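Local coordinates for glycerol uptake operon antiterminator-related protein (Thermotoga maritima, PDB 1VKF) that is of unknown detailed function but probably acts as a TIM-barrel antiterminator that responds to glycerol-3-phosphate and helps control glycerol-uptake genes, at residues 141-144 against 145-149; 59-63 against 64-68. All coordinates share one frame; numbering follows the deposited sequence. Where two conformers were deposited one is given.

Contact 1: 141-144 against 145-149; sequences PKVA and RKIPG
Arg145 continues the alpha-helical bonding of residues 141-144 by one step: its backbone N donates to Pro141 O, four residues back, over 3.0 Å. From there the spacing shortens. Lys146 N reaches Val143 O at 2.9 Å, and Ile147 N binds Ala144 O at 3.1 Å, closing a type I beta turn from Ala144 to Ile147. Ile147 N also keeps a weak bond to Val143 O, four residues back. In both three-residue bonds the donor stands well above the carbonyl plane. Proline suits the next place because, having no N-H, Pro148 cannot carry the bonding further, and Gly149, with a positive phi, takes the chain where a glycine fits most easily. This is an alpha-to-beta connection of the TIM barrel, carrying helix 140-144 towards strand 151-155 at the N-terminal end of the barrel strands.

On the outer side Arg145 folds back along the helix. The bend at chi3 (-81°) lays the guanidinium over the backbone of Pro141 and Lys142, with Pro141 O 3.8 Å from its plane, under its centre. Lys142 CG touches the terminal NH2 of Arg145 at 4.0 Å, so the aliphatic part of the lysine meets the arginine. Long, flexible, charged chains suit this exposed flank. The inner side is apolar: Val143 and Ile147 run side by side in the same direction, with Val143 CG1 4.2 Å from Ile147 CD1. Ile147 CG1 lies between its own backbone N and carbonyl carbon (chi1 51°), which brings it to 3.4 Å from Val143 O. Branched residues suit this buried flank, where Val117 and Ile121 of helix 114-127 and Val152 of strand 151-155 add their side chains.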
# COMPACT_ATOMS: atom_id res chain seq x y z
N PRO A 141 -9.21 -11.70 -3.31
CA PRO A 141 -9.54 -12.41 -4.56
C PRO A 141 -10.96 -12.17 -5.04
O PRO A 141 -11.15 -11.92 -6.24
CB PRO A 141 -9.31 -13.86 -4.19
CG PRO A 141 -8.22 -13.79 -3.14
CD PRO A 141 -8.64 -12.61 -2.30
N LYS A 142 -11.91 -12.16 -4.12
CA LYS A 142 -13.31 -11.91 -4.42
C LYS A 142 -13.48 -10.56 -5.03
O LYS A 142 -14.25 -10.40 -5.98
CB LYS A 142 -14.16 -11.87 -3.14
CG LYS A 142 -14.37 -13.11 -2.48
CD LYS A 142 -15.70 -13.04 -1.70
CE LYS A 142 -16.34 -14.40 -1.68
NZ LYS A 142 -17.07 -14.59 -0.43
N VAL A 143 -12.83 -9.57 -4.44
CA VAL A 143 -12.91 -8.20 -4.92
C VAL A 143 -12.21 -8.08 -6.28
O VAL A 143 -12.75 -7.46 -7.20
CB VAL A 143 -12.34 -7.21 -3.89
CG1 VAL A 143 -12.27 -5.84 -4.45
CG2 VAL A 143 -13.19 -7.26 -2.62
N ALA A 144 -11.05 -8.73 -6.41
CA ALA A 144 -10.26 -8.64 -7.64
C ALA A 144 -11.07 -9.14 -8.84
O ALA A 144 -10.97 -8.58 -9.94
CB ALA A 144 -8.98 -9.45 -7.55
N ARG A 145 -11.84 -10.20 -8.64
CA ARG A 145 -12.67 -10.75 -9.73
C ARG A 145 -13.69 -9.76 -10.26
O ARG A 145 -14.15 -9.89 -11.42
CB ARG A 145 -13.37 -12.03 -9.26
CG ARG A 145 -12.44 -13.24 -9.18
CD ARG A 145 -13.14 -14.59 -8.91
NE ARG A 145 -13.45 -14.82 -7.49
CZ ARG A 145 -12.69 -15.49 -6.60
NH1 ARG A 145 -11.52 -16.03 -6.94
NH2 ARG A 145 -13.12 -15.63 -5.35
N LYS A 146 -14.08 -8.79 -9.43
CA LYS A 146 -15.07 -7.77 -9.81
C LYS A 146 -14.46 -6.55 -10.49
O LYS A 146 -15.20 -5.73 -11.05
CB LYS A 146 -15.88 -7.34 -8.59
CG LYS A 146 -16.54 -8.51 -7.84
CD LYS A 146 -17.98 -8.77 -8.22
CE LYS A 146 -18.60 -9.95 -7.42
NZ LYS A 146 -19.86 -9.61 -6.72
N ILE A 147 -13.13 -6.41 -10.43
CA ILE A 147 -12.43 -5.28 -11.05
C ILE A 147 -11.29 -5.77 -11.93
O ILE A 147 -10.14 -5.36 -11.77
CB ILE A 147 -11.96 -4.25 -9.99
CG1 ILE A 147 -11.18 -4.90 -8.83
CG2 ILE A 147 -13.17 -3.49 -9.45
CD1 ILE A 147 -10.68 -3.92 -7.83
N PRO A 148 -11.62 -6.61 -12.91
CA PRO A 148 -10.60 -7.14 -13.83
C PRO A 148 -9.92 -5.98 -14.56
O PRO A 148 -10.53 -4.95 -14.83
CB PRO A 148 -11.40 -8.04 -14.79
CG PRO A 148 -12.82 -7.64 -14.63
CD PRO A 148 -12.98 -7.09 -13.26
N GLY A 149 -8.63 -6.13 -14.82
CA GLY A 149 -7.84 -5.03 -15.35
C GLY A 149 -7.20 -4.11 -14.31
O GLY A 149 -6.34 -3.30 -14.65

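Contact 2: 59-63 against 64-68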
# COMPACT_ATOMS: atom_id res chain seq x y z
N VAL A 59 9.59 2.67 -2.42
CA VAL A 59 8.90 2.89 -1.15
C VAL A 59 7.63 3.72 -1.33
O VAL A 59 7.68 4.84 -1.83
CB VAL A 59 9.81 3.57 -0.08
CG1 VAL A 59 9.10 3.67 1.26
CG2 VAL A 59 11.10 2.84 0.08
N PHE A 60 6.50 3.13 -0.94
CA PHE A 60 5.24 3.83 -0.81
C PHE A 60 4.99 4.09 0.68
O PHE A 60 5.34 3.27 1.57
CB PHE A 60 4.07 3.03 -1.45
CG PHE A 60 4.04 3.09 -2.92
CD1 PHE A 60 5.05 2.53 -3.68
CD2 PHE A 60 3.00 3.70 -3.50
CE1 PHE A 60 5.00 2.61 -5.07
CE2 PHE A 60 2.91 3.77 -4.92
CZ PHE A 60 3.93 3.25 -5.66
N VAL A 61 4.53 5.30 0.98
CA VAL A 61 4.33 5.72 2.34
C VAL A 61 2.83 5.84 2.60
O VAL A 61 2.13 6.49 1.84
CB VAL A 61 4.94 7.11 2.60
CG1 VAL A 61 4.60 7.62 3.98
CG2 VAL A 61 6.44 6.99 2.45
N ASP A 62 2.35 5.25 3.67
CA ASP A 62 0.95 5.46 4.09
C ASP A 62 0.85 6.81 4.78
O ASP A 62 1.20 6.96 5.95
CB ASP A 62 0.47 4.38 5.06
CG ASP A 62 -1.01 4.52 5.37
OD1 ASP A 62 -1.56 5.62 5.21
OD2 ASP A 62 -1.72 3.58 5.80
N MSE A 63 0.47 7.80 4.01
CA MSE A 63 0.48 9.18 4.43
C MSE A 63 -0.53 9.40 5.56
O MSE A 63 -0.36 10.30 6.41
CB MSE A 63 0.30 10.10 3.25
CG MSE A 63 -1.05 10.05 2.68
SE MSE A 63 -1.27 11.32 1.21
CE MSE A 63 -1.40 13.01 2.33
N ASP A 64 -1.51 8.51 5.67
CA ASP A 64 -2.50 8.67 6.74
C ASP A 64 -1.96 8.34 8.11
O ASP A 64 -2.61 8.67 9.11
CB ASP A 64 -3.69 7.73 6.50
CG ASP A 64 -4.37 7.89 5.18
OD1 ASP A 64 -4.26 8.93 4.49
OD2 ASP A 64 -5.14 6.98 4.77
N PHE A 65 -0.79 7.69 8.19
CA PHE A 65 -0.22 7.28 9.47
C PHE A 65 1.16 7.90 9.75
O PHE A 65 1.89 7.43 10.63
CB PHE A 65 -0.24 5.75 9.56
CG PHE A 65 -1.63 5.18 9.68
CD1 PHE A 65 -2.21 4.97 10.93
CD2 PHE A 65 -2.39 4.95 8.56
CE1 PHE A 65 -3.53 4.48 11.03
CE2 PHE A 65 -3.67 4.46 8.63
CZ PHE A 65 -4.25 4.23 9.88
N VAL A 66 1.48 8.99 9.05
CA VAL A 66 2.70 9.77 9.32
C VAL A 66 2.26 10.77 10.41
O VAL A 66 1.46 11.71 10.13
CB VAL A 66 3.20 10.52 8.08
CG1 VAL A 66 4.38 11.39 8.41
CG2 VAL A 66 3.53 9.56 6.91
N ASN A 67 2.65 10.48 11.65
CA ASN A 67 2.29 11.31 12.78
C ASN A 67 2.73 12.75 12.57
O ASN A 67 3.89 13.02 12.24
CB ASN A 67 2.91 10.82 14.04
CG ASN A 67 2.21 9.57 14.61
OD1 ASN A 67 1.15 9.19 14.18
ND2 ASN A 67 2.82 8.99 15.62
N GLY A 68 1.80 13.68 12.79
CA GLY A 68 2.07 15.08 12.52
C GLY A 68 1.68 15.60 11.14
O GLY A 68 1.67 16.82 10.98
O HOH W 1 -4.38 4.51 5.15
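Asp62 and Asp64 meet through a hydrogen bond in which Asp62 OD1 accepts the backbone N-H of Asp64 at 2.9 Å. The donor comes to the anti side of the carboxylate, 24° out of its plane. This is an Asx turn, a task for which aspartate, with its short acceptor-bearing side chain, is well suited. CG anti to the backbone N (chi1 -174°) swings the group forward to the turning chain. Two main-chain bonds complete the bend: Phe65 N to Asp62 O is nearly straight and 3.1 Å long, whereas Val66 N to Met63 O is weak at 3.5 Å.

Water adds a polar link between the two acids, whose carboxylates are turned 68° apart. Water 1 lies 2.9 Å from Asp62 OD2 and 2.6 Å from Asp64 OD2 and can donate to each, although other acceptors compete for its protons. Asp64 is also fixed from outside, OD1 by Thr89 OG1 and OD2 by Ile90 N, so a residue with two acceptor oxygens fits its place.

The apolar contact lies on another side of the bend. Val61 CG1 meets Val66 CG2 at 3.7 Å, the two side chains crossing at about a right angle, and the same Val66 methyl packs on Asp62 O. Compact branched valines fill this buried corner.

The bend follows the C-terminal end of barrel strand 58-62, which pairs in parallel with strands 34-41 and 86-89, and leads into the short strand 66-67, also paired in parallel with 34-41. Val61 rests on Leu49 of helix 45-54 and Val79 of helix 73-82, while the selenomethionine Met63 reaches helix 73-82 at Ala75 and Ile76 and helix 92-100 at Asn94.

Contact 2 comes first along the chain and is complete before contact 1 begins. Their centres lie 26 Å apart, on opposite sides of the centre of the chain, and their nearest atoms remain about 15 Å from each other, so they do not touch. Both belong to the same TIM-barrel domain and are joined through its parallel sheet: strand 58-62 enters contact 2, and strands 86-89, 105-110 and 131-135 lead in order around to strand 151-155, which follows contact 1. The bend within residues 59-68 lies at the C-terminal end of the strands, where TIM barrels usually place their binding sites; residues 141-149 mark the other end, where helices return to strands.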